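Local coordinates for putative nucleoside-diphosphate-sugar epimerase (PDB 3E48), which is of unknown function but probably binds NAD(P)H through its Rossmann fold, as in related nucleoside-diphosphate-sugar epimerases, at residues D52-E57 and S74-S79; N88-A93 and R126-S131; H100-G105 and A183-P188. All coordinates share one frame; numbering follows the deposited sequence.

Interaction 1: D52-E57 and S74-S79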
ATOM      1  N   ASP B  52     -19.153 -12.940  -7.175  1.00  7.94           N
ATOM      2  CA  ASP B  52     -18.295 -12.345  -8.199  1.00  7.96           C
ATOM      3  C   ASP B  52     -17.624 -11.163  -7.506  1.00  6.12           C
ATOM      4  O   ASP B  52     -18.282 -10.171  -7.192  1.00  7.95           O
ATOM      5  CB  ASP B  52     -19.143 -11.859  -9.382  1.00 14.08           C
ATOM      6  CG  ASP B  52     -18.336 -11.079 -10.416  1.00 18.66           C
ATOM      7  OD1 ASP B  52     -18.949 -10.595 -11.391  1.00 16.23           O
ATOM      8  OD2 ASP B  52     -17.101 -10.942 -10.264  1.00 12.56           O
ATOM      9  N   TYR B  53     -16.325 -11.283  -7.247  1.00  5.07           N
ATOM     10  CA  TYR B  53     -15.571 -10.225  -6.574  1.00  7.59           C
ATOM     11  C   TYR B  53     -15.728  -8.841  -7.181  1.00  9.41           C
ATOM     12  O   TYR B  53     -15.660  -7.837  -6.471  1.00 11.61           O
ATOM     13  CB  TYR B  53     -14.075 -10.534  -6.583  1.00  7.11           C
ATOM     14  CG  TYR B  53     -13.591 -11.544  -5.573  1.00 12.98           C
ATOM     15  CD1 TYR B  53     -12.229 -11.772  -5.420  1.00  8.36           C
ATOM     16  CD2 TYR B  53     -14.477 -12.271  -4.778  1.00 10.15           C
ATOM     17  CE1 TYR B  53     -11.747 -12.692  -4.506  1.00 11.53           C
ATOM     18  CE2 TYR B  53     -14.002 -13.206  -3.852  1.00 13.78           C
ATOM     19  CZ  TYR B  53     -12.632 -13.407  -3.725  1.00 10.89           C
ATOM     20  OH  TYR B  53     -12.139 -14.312  -2.812  1.00 11.70           O
ATOM     21  N   PHE B  54     -15.925  -8.785  -8.492  1.00  8.34           N
ATOM     22  CA  PHE B  54     -16.019  -7.504  -9.169  1.00  9.38           C
ATOM     23  C   PHE B  54     -17.428  -7.011  -9.427  1.00 16.57           C
ATOM     24  O   PHE B  54     -17.657  -6.161 -10.285  1.00 15.39           O
ATOM     25  CB  PHE B  54     -15.197  -7.571 -10.452  1.00 11.78           C
ATOM     26  CG  PHE B  54     -13.739  -7.813 -10.196  1.00  9.96           C
ATOM     27  CD1 PHE B  54     -12.900  -6.760  -9.854  1.00 12.50           C
ATOM     28  CD2 PHE B  54     -13.220  -9.104 -10.226  1.00 10.13           C
ATOM     29  CE1 PHE B  54     -11.563  -6.987  -9.540  1.00 13.34           C
ATOM     30  CE2 PHE B  54     -11.888  -9.345  -9.915  1.00 21.99           C
ATOM     31  CZ  PHE B  54     -11.055  -8.283  -9.570  1.00 18.72           C
ATOM     32  N   ASN B  55     -18.372  -7.548  -8.665  1.00 11.61           N
ATOM     33  CA  ASN B  55     -19.757  -7.123  -8.766  1.00 10.14           C
ATOM     34  C   ASN B  55     -20.150  -6.818  -7.330  1.00  6.82           C
ATOM     35  O   ASN B  55     -20.364  -7.726  -6.528  1.00 12.22           O
ATOM     36  CB  ASN B  55     -20.625  -8.237  -9.347  1.00 12.44           C
ATOM     37  CG  ASN B  55     -22.062  -7.812  -9.524  1.00 14.98           C
ATOM     38  OD1 ASN B  55     -22.769  -7.562  -8.550  1.00 14.47           O
ATOM     39  ND2 ASN B  55     -22.501  -7.710 -10.774  1.00 24.07           N
ATOM     40  N   GLN B  56     -20.215  -5.530  -7.007  1.00 10.52           N
ATOM     41  CA  GLN B  56     -20.527  -5.104  -5.652  1.00 10.57           C
ATOM     42  C   GLN B  56     -21.756  -5.756  -5.044  1.00 12.48           C
ATOM     43  O   GLN B  56     -21.697  -6.266  -3.927  1.00 12.42           O
ATOM     44  CB  GLN B  56     -20.669  -3.584  -5.582  1.00 12.03           C
ATOM     45  CG  GLN B  56     -20.493  -3.052  -4.166  1.00 16.50           C
ATOM     46  CD  GLN B  56     -20.175  -1.571  -4.127  1.00 22.43           C
ATOM     47  OE1 GLN B  56     -21.062  -0.731  -4.258  1.00 20.79           O
ATOM     48  NE2 GLN B  56     -18.895  -1.246  -3.957  1.00 20.22           N
ATOM     49  N   GLU B  57     -22.865  -5.752  -5.772  1.00 11.69           N
ATOM     50  CA  GLU B  57     -24.083  -6.345  -5.248  1.00 10.13           C
ATOM     51  C   GLU B  57     -23.976  -7.847  -5.026  1.00  8.91           C
ATOM     52  O   GLU B  57     -24.658  -8.405  -4.161  1.00  9.57           O
ATOM     53  CB  GLU B  57     -25.265  -6.002  -6.155  1.00 11.61           C
ATOM     54  CG  GLU B  57     -25.622  -4.529  -6.070  1.00 21.28           C
ATOM     55  CD  GLU B  57     -25.899  -4.092  -4.637  1.00 27.45           C
ATOM     56  OE1 GLU B  57     -25.481  -2.973  -4.255  1.00 25.86           O
ATOM     57  OE2 GLU B  57     -26.536  -4.869  -3.890  1.00 21.33           O
ATOM     58  N   SER B  74      -7.925 -12.436  -5.412  1.00  8.06           N
ATOM     59  CA  SER B  74      -7.885 -13.099  -6.714  1.00  8.72           C
ATOM     60  C   SER B  74      -6.480 -12.938  -7.289  1.00  6.22           C
ATOM     61  O   SER B  74      -5.606 -12.365  -6.639  1.00 10.30           O
ATOM     62  CB  SER B  74      -8.891 -12.461  -7.674  1.00 13.23           C
ATOM     63  OG  SER B  74      -8.487 -11.147  -8.046  1.00  9.55           O
ATOM     64  N   ILE B  75      -6.263 -13.441  -8.504  1.00 10.30           N
ATOM     65  CA  ILE B  75      -4.957 -13.319  -9.148  1.00 12.17           C
ATOM     66  C   ILE B  75      -4.969 -12.271 -10.254  1.00 11.29           C
ATOM     67  O   ILE B  75      -4.029 -12.182 -11.036  1.00 14.47           O
ATOM     68  CB  ILE B  75      -4.473 -14.670  -9.746  1.00 16.80           C
ATOM     69  CG1 ILE B  75      -5.613 -15.371 -10.483  1.00 28.54           C
ATOM     70  CG2 ILE B  75      -3.918 -15.556  -8.644  1.00 28.81           C
ATOM     71  CD1 ILE B  75      -5.969 -14.757 -11.818  1.00 33.61           C
ATOM     72  N   ILE B  76      -6.036 -11.481 -10.316  1.00 11.75           N
ATOM     73  CA  ILE B  76      -6.160 -10.438 -11.330  1.00 15.09           C
ATOM     74  C   ILE B  76      -5.001  -9.447 -11.238  1.00 16.40           C
ATOM     75  O   ILE B  76      -4.563  -9.096 -10.142  1.00 12.93           O
ATOM     76  CB  ILE B  76      -7.485  -9.657 -11.164  1.00 14.08           C
ATOM     77  CG1 ILE B  76      -8.682 -10.591 -11.394  1.00 19.94           C
ATOM     78  CG2 ILE B  76      -7.521  -8.468 -12.116  1.00 20.53           C
ATOM     79  CD1 ILE B  76      -8.723 -11.230 -12.769  1.00 18.45           C
ATOM     80  N   HIS B  77      -4.506  -8.999 -12.388  1.00 13.81           N
ATOM     81  CA  HIS B  77      -3.408  -8.034 -12.426  1.00 13.94           C
ATOM     82  C   HIS B  77      -3.649  -7.033 -13.555  1.00 13.82           C
ATOM     83  O   HIS B  77      -4.406  -7.312 -14.485  1.00 13.73           O
ATOM     84  CB  HIS B  77      -2.070  -8.750 -12.646  1.00 19.52           C
ATOM     85  CG  HIS B  77      -2.002  -9.528 -13.923  1.00 24.25           C
ATOM     86  ND1 HIS B  77      -2.734 -10.677 -14.137  1.00 35.73           N
ATOM     87  CD2 HIS B  77      -1.302  -9.312 -15.063  1.00 29.85           C
ATOM     88  CE1 HIS B  77      -2.490 -11.133 -15.351  1.00 32.49           C
ATOM     89  NE2 HIS B  77      -1.624 -10.323 -15.935  1.00 32.41           N
ATOM     90  N   PRO B  78      -3.034  -5.842 -13.476  1.00 12.18           N
ATOM     91  CA  PRO B  78      -2.136  -5.362 -12.421  1.00 13.13           C
ATOM     92  C   PRO B  78      -2.930  -4.892 -11.201  1.00 10.86           C
ATOM     93  O   PRO B  78      -4.127  -5.165 -11.093  1.00  9.88           O
ATOM     94  CB  PRO B  78      -1.387  -4.223 -13.108  1.00 12.95           C
ATOM     95  CG  PRO B  78      -2.435  -3.643 -13.987  1.00 15.64           C
ATOM     96  CD  PRO B  78      -3.095  -4.873 -14.585  1.00 18.40           C
ATOM     97  N   SER B  79      -2.271  -4.172 -10.295  1.00  8.29           N
ATOM     98  CA  SER B  79      -2.924  -3.685  -9.082  1.00  7.69           C
ATOM     99  C   SER B  79      -4.195  -2.866  -9.300  1.00  8.11           C
ATOM    100  O   SER B  79      -5.187  -3.051  -8.591  1.00  8.80           O
ATOM    101  CB  SER B  79      -1.943  -2.865  -8.240  1.00  7.63           C
ATOM    102  OG  SER B  79      -0.922  -3.693  -7.704  1.00  9.69           O
TER
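S74 meets two aromatic rings at once, Y53 at its backbone end and F54 at its hydroxyl end. Its N lies at the edge of the Y53 ring, in the ring plane, 3.9 Å from Y53 CE1. The CB of S74 comes alongside, 4.1 Å from Y53 CD1. The serine hydroxyl sits between the backbone N and the carbonyl carbon (chi1 70°), which turns OG to the edge of the F54 ring. A serine suits this place because OG also hydrogen-bonds E85 and accepts a weak bond from the I76 N, 3.4 Å from S74 OG, across the bend of the loop. Two residues on, I76 supplies a purely apolar partner. Its CG1 branch comes obliquely onto the ring, 3.7 Å from F54 CE2, and the two side chains slide past each other in opposite directions.

The rings come from a type I turn, D52 to N55, where an Asx turn holds F54: its N lies 3.0 Å from D52 OD2, approaching from well above the carboxylate plane. N55 then caps helix 56-63. Y53 is fixed from its far end, where OH bonds the I72 carbonyl and T6 while the ring stacks on F71. The contact thus joins loops at the C-terminal ends of strands 47-50 and 68-71, the side on which Rossmann folds commonly bind their dinucleotide. With the S74 hydroxyl bonded to E85 and the Y53 hydroxyl to I72 and T6, the two segments meet through aromatic rings, aliphatic carbon and the S74 N and OG at the ring edges, a contact of shape and dispersion rather than of charge.

Interaction 2: N88-A93 and R126-S131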
ATOM      1  N   ASN B  88     -14.977  -3.641  -2.798  1.00  7.29           N
ATOM      2  CA  ASN B  88     -16.235  -4.356  -2.674  1.00  6.79           C
ATOM      3  C   ASN B  88     -16.314  -5.128  -1.369  1.00 10.72           C
ATOM      4  O   ASN B  88     -17.375  -5.207  -0.748  1.00  7.00           O
ATOM      5  CB  ASN B  88     -16.450  -5.272  -3.878  1.00  8.69           C
ATOM      6  CG  ASN B  88     -16.746  -4.489  -5.145  1.00  9.74           C
ATOM      7  OD1 ASN B  88     -17.139  -3.319  -5.079  1.00 10.63           O
ATOM      8  ND2 ASN B  88     -16.573  -5.125  -6.300  1.00  7.12           N
ATOM      9  N   LEU B  89     -15.187  -5.690  -0.946  1.00  5.59           N
ATOM     10  CA  LEU B  89     -15.141  -6.430   0.311  1.00  5.38           C
ATOM     11  C   LEU B  89     -15.613  -5.535   1.453  1.00  7.39           C
ATOM     12  O   LEU B  89     -16.517  -5.899   2.206  1.00  6.85           O
ATOM     13  CB  LEU B  89     -13.713  -6.902   0.587  1.00  5.91           C
ATOM     14  CG  LEU B  89     -13.425  -7.451   1.984  1.00  6.74           C
ATOM     15  CD1 LEU B  89     -14.237  -8.724   2.243  1.00  8.19           C
ATOM     16  CD2 LEU B  89     -11.928  -7.739   2.090  1.00  7.46           C
ATOM     17  N   VAL B  90     -15.003  -4.357   1.572  1.00  8.01           N
ATOM     18  CA  VAL B  90     -15.356  -3.415   2.631  1.00  6.70           C
ATOM     19  C   VAL B  90     -16.789  -2.900   2.510  1.00  7.72           C
ATOM     20  O   VAL B  90     -17.511  -2.827   3.505  1.00  8.09           O
ATOM     21  CB  VAL B  90     -14.387  -2.209   2.657  1.00  9.84           C
ATOM     22  CG1 VAL B  90     -14.853  -1.187   3.686  1.00 14.85           C
ATOM     23  CG2 VAL B  90     -12.980  -2.686   2.991  1.00 12.45           C
ATOM     24  N   TYR B  91     -17.199  -2.539   1.298  1.00  8.08           N
ATOM     25  CA  TYR B  91     -18.545  -2.027   1.086  1.00  9.63           C
ATOM     26  C   TYR B  91     -19.602  -3.045   1.482  1.00  7.54           C
ATOM     27  O   TYR B  91     -20.568  -2.712   2.172  1.00  8.11           O
ATOM     28  CB  TYR B  91     -18.742  -1.640  -0.378  1.00 11.34           C
ATOM     29  CG  TYR B  91     -20.123  -1.106  -0.683  1.00  7.94           C
ATOM     30  CD1 TYR B  91     -21.193  -1.969  -0.911  1.00 10.34           C
ATOM     31  CD2 TYR B  91     -20.363   0.265  -0.731  1.00 11.88           C
ATOM     32  CE1 TYR B  91     -22.464  -1.482  -1.180  1.00 10.80           C
ATOM     33  CE2 TYR B  91     -21.633   0.766  -0.999  1.00 15.96           C
ATOM     34  CZ  TYR B  91     -22.679  -0.115  -1.225  1.00 16.85           C
ATOM     35  OH  TYR B  91     -23.935   0.365  -1.510  1.00 19.97           O
ATOM     36  N   ALA B  92     -19.415  -4.283   1.037  1.00  5.84           N
ATOM     37  CA  ALA B  92     -20.366  -5.348   1.333  1.00  8.58           C
ATOM     38  C   ALA B  92     -20.358  -5.724   2.809  1.00  8.70           C
ATOM     39  O   ALA B  92     -21.406  -6.037   3.373  1.00  6.63           O
ATOM     40  CB  ALA B  92     -20.065  -6.572   0.479  1.00  4.78           C
ATOM     41  N   ALA B  93     -19.185  -5.703   3.436  1.00  6.09           N
ATOM     42  CA  ALA B  93     -19.109  -6.037   4.851  1.00  7.02           C
ATOM     43  C   ALA B  93     -19.939  -5.032   5.649  1.00  8.01           C
ATOM     44  O   ALA B  93     -20.660  -5.407   6.571  1.00  9.27           O
ATOM     45  CB  ALA B  93     -17.649  -6.028   5.325  1.00  6.94           C
ATOM     46  N   ARG B 126      -4.376  -0.850   4.277  1.00  4.55           N
ATOM     47  CA  ARG B 126      -4.808   0.483   4.684  1.00  4.90           C
ATOM     48  C   ARG B 126      -6.319   0.680   4.566  1.00  6.09           C
ATOM     49  O   ARG B 126      -6.937   1.273   5.451  1.00  5.32           O
ATOM     50  CB  ARG B 126      -4.040   1.526   3.868  1.00  3.68           C
ATOM     51  CG  ARG B 126      -2.552   1.443   4.165  1.00  5.32           C
ATOM     52  CD  ARG B 126      -1.674   2.164   3.158  1.00  5.95           C
ATOM     53  NE  ARG B 126      -0.295   2.199   3.645  1.00  6.46           N
ATOM     54  CZ  ARG B 126       0.511   1.143   3.718  1.00  7.82           C
ATOM     55  NH1 ARG B 126       0.093  -0.057   3.322  1.00  4.23           N
ATOM     56  NH2 ARG B 126       1.732   1.277   4.226  1.00  9.00           N
ATOM     57  N   LEU B 127      -6.925   0.171   3.495  1.00  5.07           N
ATOM     58  CA  LEU B 127      -8.368   0.328   3.342  1.00  4.75           C
ATOM     59  C   LEU B 127      -9.083  -0.343   4.513  1.00  8.63           C
ATOM     60  O   LEU B 127     -10.061   0.187   5.039  1.00  7.26           O
ATOM     61  CB  LEU B 127      -8.860  -0.277   2.025  1.00  6.12           C
ATOM     62  CG  LEU B 127     -10.306   0.086   1.639  1.00  7.01           C
ATOM     63  CD1 LEU B 127     -10.401   1.591   1.339  1.00  9.66           C
ATOM     64  CD2 LEU B 127     -10.733  -0.725   0.429  1.00  8.66           C
ATOM     65  N   LEU B 128      -8.603  -1.514   4.924  1.00  6.24           N
ATOM     66  CA  LEU B 128      -9.227  -2.196   6.054  1.00  8.20           C
ATOM     67  C   LEU B 128      -9.109  -1.317   7.292  1.00  7.90           C
ATOM     68  O   LEU B 128     -10.057  -1.184   8.065  1.00  8.67           O
ATOM     69  CB  LEU B 128      -8.567  -3.559   6.294  1.00  4.24           C
ATOM     70  CG  LEU B 128      -8.990  -4.589   5.245  1.00  6.77           C
ATOM     71  CD1 LEU B 128      -8.023  -5.761   5.245  1.00  7.23           C
ATOM     72  CD2 LEU B 128     -10.409  -5.061   5.540  1.00  7.54           C
ATOM     73  N   SER B 129      -7.941  -0.706   7.473  1.00  8.09           N
ATOM     74  CA  SER B 129      -7.723   0.174   8.614  1.00  7.30           C
ATOM     75  C   SER B 129      -8.702   1.357   8.600  1.00  8.53           C
ATOM     76  O   SER B 129      -9.247   1.723   9.641  1.00  9.29           O
ATOM     77  CB  SER B 129      -6.277   0.688   8.610  1.00  8.20           C
ATOM     78  OG  SER B 129      -6.033   1.525   9.728  1.00 11.44           O
ATOM     79  N   THR B 130      -8.944   1.942   7.428  1.00  7.24           N
ATOM     80  CA  THR B 130      -9.851   3.092   7.337  1.00  4.81           C
ATOM     81  C   THR B 130     -11.331   2.737   7.462  1.00  8.56           C
ATOM     82  O   THR B 130     -12.149   3.599   7.789  1.00  9.06           O
ATOM     83  CB  THR B 130      -9.722   3.846   5.995  1.00  8.07           C
ATOM     84  OG1 THR B 130     -10.317   3.066   4.947  1.00  9.65           O
ATOM     85  CG2 THR B 130      -8.262   4.117   5.662  1.00  7.65           C
ATOM     86  N   SER B 131     -11.669   1.475   7.206  1.00  9.58           N
ATOM     87  CA  SER B 131     -13.059   1.007   7.237  1.00  8.22           C
ATOM     88  C   SER B 131     -13.760   1.022   8.591  1.00  7.22           C
ATOM     89  O   SER B 131     -14.981   1.173   8.656  1.00 10.07           O
ATOM     90  CB  SER B 131     -13.144  -0.411   6.678  1.00  8.72           C
ATOM     91  OG  SER B 131     -12.603  -1.330   7.602  1.00  8.51           O
TER
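V90 fits against L127, L128 and S131 where two helices of the Rossmann fold lie side by side. Helices 84-96 and 118-131 cover the same face of the parallel part of the sheet, one leading into strand 100-106 and the other following it. The short segments run nearly in the same direction, at 21° to each other, with axes 10.5 Å apart at closest approach. V90 and L127 occupy the groove between the two backbones.

Along the first helix, N88 faces away from the partner helix. L89 points toward the second helix but spends its end on the sheet, against I101 and F103. The pairing then rests on V90, whose two methyls divide the work. CG1 stands anti to the backbone N (chi1 175°) and meets the S131 methylene, 3.5 Å from S131 CB, a tight approach that a small residue permits. CG2 turns to the leucines: it lies 3.9 Å from L127 CD2, the two side chains crossing obliquely. L128 contributes more loosely, its CD2 being 4.3 Å from V90 CG2. Y91, on the outer side, packs on Q56, and A92 lies against M59 and F63 of helix 56-63.

On the second helix, L127 also touches P119 of the second subunit, so the groove lies beside the dimer interface. S131 is buried, and its hydroxyl has two partners: it receives a bond from I133 N and gives its own hydrogen to the helix, S131 OG lying 2.6 Å from L128 O.

Interaction 3: H100-G105 and A183-P188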
ATOM      1  N   HIS B 100     -16.398  -9.059  11.266  1.00  5.43           N
ATOM      2  CA  HIS B 100     -14.960  -9.256  11.236  1.00  6.59           C
ATOM      3  C   HIS B 100     -14.485  -9.788   9.899  1.00  9.05           C
ATOM      4  O   HIS B 100     -15.158 -10.603   9.268  1.00  6.71           O
ATOM      5  CB  HIS B 100     -14.554 -10.215  12.361  1.00  9.54           C
ATOM      6  CG  HIS B 100     -13.103 -10.144  12.712  1.00 12.81           C
ATOM      7  ND1 HIS B 100     -12.133 -10.815  12.003  1.00 14.70           N
ATOM      8  CD2 HIS B 100     -12.451  -9.433  13.665  1.00 11.74           C
ATOM      9  CE1 HIS B 100     -10.945 -10.522  12.500  1.00 10.41           C
ATOM     10  NE2 HIS B 100     -11.109  -9.685  13.509  1.00 10.82           N
ATOM     11  N   ILE B 101     -13.319  -9.318   9.471  1.00  4.42           N
ATOM     12  CA  ILE B 101     -12.741  -9.750   8.208  1.00  4.31           C
ATOM     13  C   ILE B 101     -11.334 -10.289   8.443  1.00  5.55           C
ATOM     14  O   ILE B 101     -10.516  -9.637   9.083  1.00  6.16           O
ATOM     15  CB  ILE B 101     -12.629  -8.582   7.192  1.00  7.75           C
ATOM     16  CG1 ILE B 101     -14.025  -8.131   6.744  1.00  9.19           C
ATOM     17  CG2 ILE B 101     -11.792  -9.022   5.989  1.00  8.02           C
ATOM     18  CD1 ILE B 101     -14.024  -6.838   5.931  1.00  9.80           C
ATOM     19  N   ILE B 102     -11.073 -11.496   7.953  1.00  7.21           N
ATOM     20  CA  ILE B 102      -9.745 -12.081   8.052  1.00  6.35           C
ATOM     21  C   ILE B 102      -9.247 -11.985   6.615  1.00  6.39           C
ATOM     22  O   ILE B 102      -9.786 -12.639   5.723  1.00  7.76           O
ATOM     23  CB  ILE B 102      -9.796 -13.556   8.514  1.00  6.85           C
ATOM     24  CG1 ILE B 102     -10.398 -13.630   9.923  1.00  7.98           C
ATOM     25  CG2 ILE B 102      -8.388 -14.158   8.496  1.00  9.70           C
ATOM     26  CD1 ILE B 102     -10.591 -15.047  10.466  1.00  7.18           C
ATOM     27  N   PHE B 103      -8.242 -11.144   6.387  1.00  5.48           N
ATOM     28  CA  PHE B 103      -7.712 -10.927   5.042  1.00  5.83           C
ATOM     29  C   PHE B 103      -6.400 -11.668   4.829  1.00  5.87           C
ATOM     30  O   PHE B 103      -5.461 -11.506   5.601  1.00  6.54           O
ATOM     31  CB  PHE B 103      -7.501  -9.427   4.808  1.00  5.35           C
ATOM     32  CG  PHE B 103      -7.178  -9.067   3.386  1.00  6.35           C
ATOM     33  CD1 PHE B 103      -8.171  -8.612   2.526  1.00  7.87           C
ATOM     34  CD2 PHE B 103      -5.880  -9.179   2.906  1.00  5.80           C
ATOM     35  CE1 PHE B 103      -7.876  -8.270   1.200  1.00  7.47           C
ATOM     36  CE2 PHE B 103      -5.571  -8.839   1.578  1.00  8.12           C
ATOM     37  CZ  PHE B 103      -6.574  -8.385   0.728  1.00  3.72           C
ATOM     38  N   ILE B 104      -6.345 -12.486   3.782  1.00  4.02           N
ATOM     39  CA  ILE B 104      -5.141 -13.256   3.474  1.00  8.55           C
ATOM     40  C   ILE B 104      -4.282 -12.517   2.445  1.00  8.98           C
ATOM     41  O   ILE B 104      -4.528 -12.614   1.244  1.00  8.85           O
ATOM     42  CB  ILE B 104      -5.496 -14.640   2.902  1.00  8.38           C
ATOM     43  CG1 ILE B 104      -6.460 -15.368   3.849  1.00 11.98           C
ATOM     44  CG2 ILE B 104      -4.220 -15.451   2.687  1.00 12.65           C
ATOM     45  CD1 ILE B 104      -5.918 -15.598   5.238  1.00 18.55           C
ATOM     46  N   GLY B 105      -3.269 -11.799   2.921  1.00  6.20           N
ATOM     47  CA  GLY B 105      -2.406 -11.051   2.026  1.00  7.93           C
ATOM     48  C   GLY B 105      -1.036 -11.664   1.818  1.00 10.29           C
ATOM     49  O   GLY B 105      -0.618 -12.542   2.569  1.00 13.44           O
ATOM     50  N   ALA B 183      -6.302 -22.150  12.502  1.00  6.07           N
ATOM     51  CA  ALA B 183      -6.041 -21.917  13.919  1.00  9.91           C
ATOM     52  C   ALA B 183      -6.584 -20.555  14.336  1.00 12.15           C
ATOM     53  O   ALA B 183      -7.122 -20.400  15.434  1.00  9.09           O
ATOM     54  CB  ALA B 183      -4.542 -21.996  14.203  1.00  9.01           C
ATOM     55  N   ILE B 184      -6.443 -19.565  13.458  1.00  8.09           N
ATOM     56  CA  ILE B 184      -6.942 -18.228  13.754  1.00  7.72           C
ATOM     57  C   ILE B 184      -8.467 -18.245  13.809  1.00  8.43           C
ATOM     58  O   ILE B 184      -9.067 -17.728  14.751  1.00 11.55           O
ATOM     59  CB  ILE B 184      -6.480 -17.217  12.690  1.00  6.85           C
ATOM     60  CG1 ILE B 184      -4.953 -17.103  12.731  1.00  7.97           C
ATOM     61  CG2 ILE B 184      -7.138 -15.859  12.929  1.00  8.86           C
ATOM     62  CD1 ILE B 184      -4.365 -16.217  11.652  1.00 11.94           C
ATOM     63  N   ILE B 185      -9.084 -18.854  12.801  1.00  9.56           N
ATOM     64  CA  ILE B 185     -10.538 -18.942  12.723  1.00  9.51           C
ATOM     65  C   ILE B 185     -11.144 -19.585  13.968  1.00 10.83           C
ATOM     66  O   ILE B 185     -12.111 -19.071  14.533  1.00 11.73           O
ATOM     67  CB  ILE B 185     -10.982 -19.757  11.473  1.00  9.59           C
ATOM     68  CG1 ILE B 185     -10.619 -18.995  10.196  1.00  7.00           C
ATOM     69  CG2 ILE B 185     -12.491 -20.006  11.514  1.00  7.54           C
ATOM     70  CD1 ILE B 185     -10.877 -19.778   8.913  1.00  7.10           C
ATOM     71  N   LYS B 186     -10.561 -20.701  14.395  1.00 10.18           N
ATOM     72  CA  LYS B 186     -11.050 -21.444  15.555  1.00 15.53           C
ATOM     73  C   LYS B 186     -10.905 -20.737  16.901  1.00 18.29           C
ATOM     74  O   LYS B 186     -11.614 -21.069  17.852  1.00 20.44           O
ATOM     75  CB  LYS B 186     -10.361 -22.810  15.622  1.00 11.90           C
ATOM     76  CG  LYS B 186     -10.779 -23.766  14.508  1.00 14.78           C
ATOM     77  CD  LYS B 186      -9.969 -25.051  14.533  1.00 16.09           C
ATOM     78  CE  LYS B 186     -10.219 -25.863  15.794  1.00 22.29           C
ATOM     79  NZ  LYS B 186      -9.347 -27.071  15.823  1.00 30.45           N
ATOM     80  N   ASN B 187      -9.996 -19.770  16.993  1.00 11.23           N
ATOM     81  CA  ASN B 187      -9.797 -19.052  18.247  1.00 10.93           C
ATOM     82  C   ASN B 187      -9.899 -17.536  18.092  1.00 14.43           C
ATOM     83  O   ASN B 187      -8.917 -16.869  17.767  1.00 14.02           O
ATOM     84  CB  ASN B 187      -8.442 -19.413  18.856  1.00 11.81           C
ATOM     85  CG  ASN B 187      -8.192 -18.699  20.169  1.00 19.91           C
ATOM     86  OD1 ASN B 187      -9.107 -18.111  20.751  1.00 20.64           O
ATOM     87  ND2 ASN B 187      -6.956 -18.753  20.651  1.00 23.62           N
ATOM     88  N   PRO B 188     -11.089 -16.972  18.355  1.00 16.73           N
ATOM     89  CA  PRO B 188     -11.343 -15.530  18.247  1.00 15.37           C
ATOM     90  C   PRO B 188     -10.422 -14.638  19.077  1.00 13.17           C
ATOM     91  O   PRO B 188     -10.359 -13.426  18.856  1.00 13.27           O
ATOM     92  CB  PRO B 188     -12.809 -15.402  18.663  1.00 16.22           C
ATOM     93  CG  PRO B 188     -12.980 -16.532  19.629  1.00 29.74           C
ATOM     94  CD  PRO B 188     -12.260 -17.665  18.922  1.00 19.13           C
TER
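I102 reaches out of its strand to touch I184 and I185 near the end of helix 174-186, and the contact is wholly apolar. The terminal methyl does the touching: I102 CD1 lies 4.0 Å from I185 CG1. The same methyl is 4.3 Å from I184 CG2, so one carbon bridges two consecutive helix residues. I102 carries its CG1 branch beside the backbone N (chi1 -63°) and continues it fully extended (chi2 176°), which thrusts CD1 well clear of the strand. I102 and I185 cross at about a right angle, a carbon end meeting the flank of a chain. Beta branching suits I102 to its strand; on the helix it is the bulk and apolarity of I184 and I185 that fit the buried face.

The hydrogen bonds lie to either side of the contact, most of them between backbone atoms. I102 pairs with V69 of the neighbouring strand, while N187 N lies 3.2 Å from I184 O near the end of the helix. That carbonyl also accepts from the indole of W191.

In the fold, this is helix-on-sheet packing in the Rossmann core. I102 lies beside T68 and V70 of strand 68-71, I185 shares V70, and I184 rests on V138 of strand 134-143, so the helix spans three adjacent strands. I101 and F103 turn to the other face of the sheet, against helix 118-131.

The three contacts form a chain across one Rossmann domain. N88 joins interaction 1 to interaction 2 with both ends of its amide: N88 ND2 lies 2.9 Å from Y53 O, and N88 OD1 2.9 Å from Q56 NE2. Interaction 2 meets interaction 3 through the sheet, with L128 CD1 3.7 Å from F103 CB and A93 CB 3.8 Å from I101 CD1, so interactions 2 and 3 lie on opposite faces of strand 100-106, centres about 15 Å apart. Interactions 1 and 3 do not touch, their centres being about 21 Å apart. Interaction 1 is the surface contact, at the C-terminal ends of the strands, where a dinucleotide would probably bind; the other two are buried.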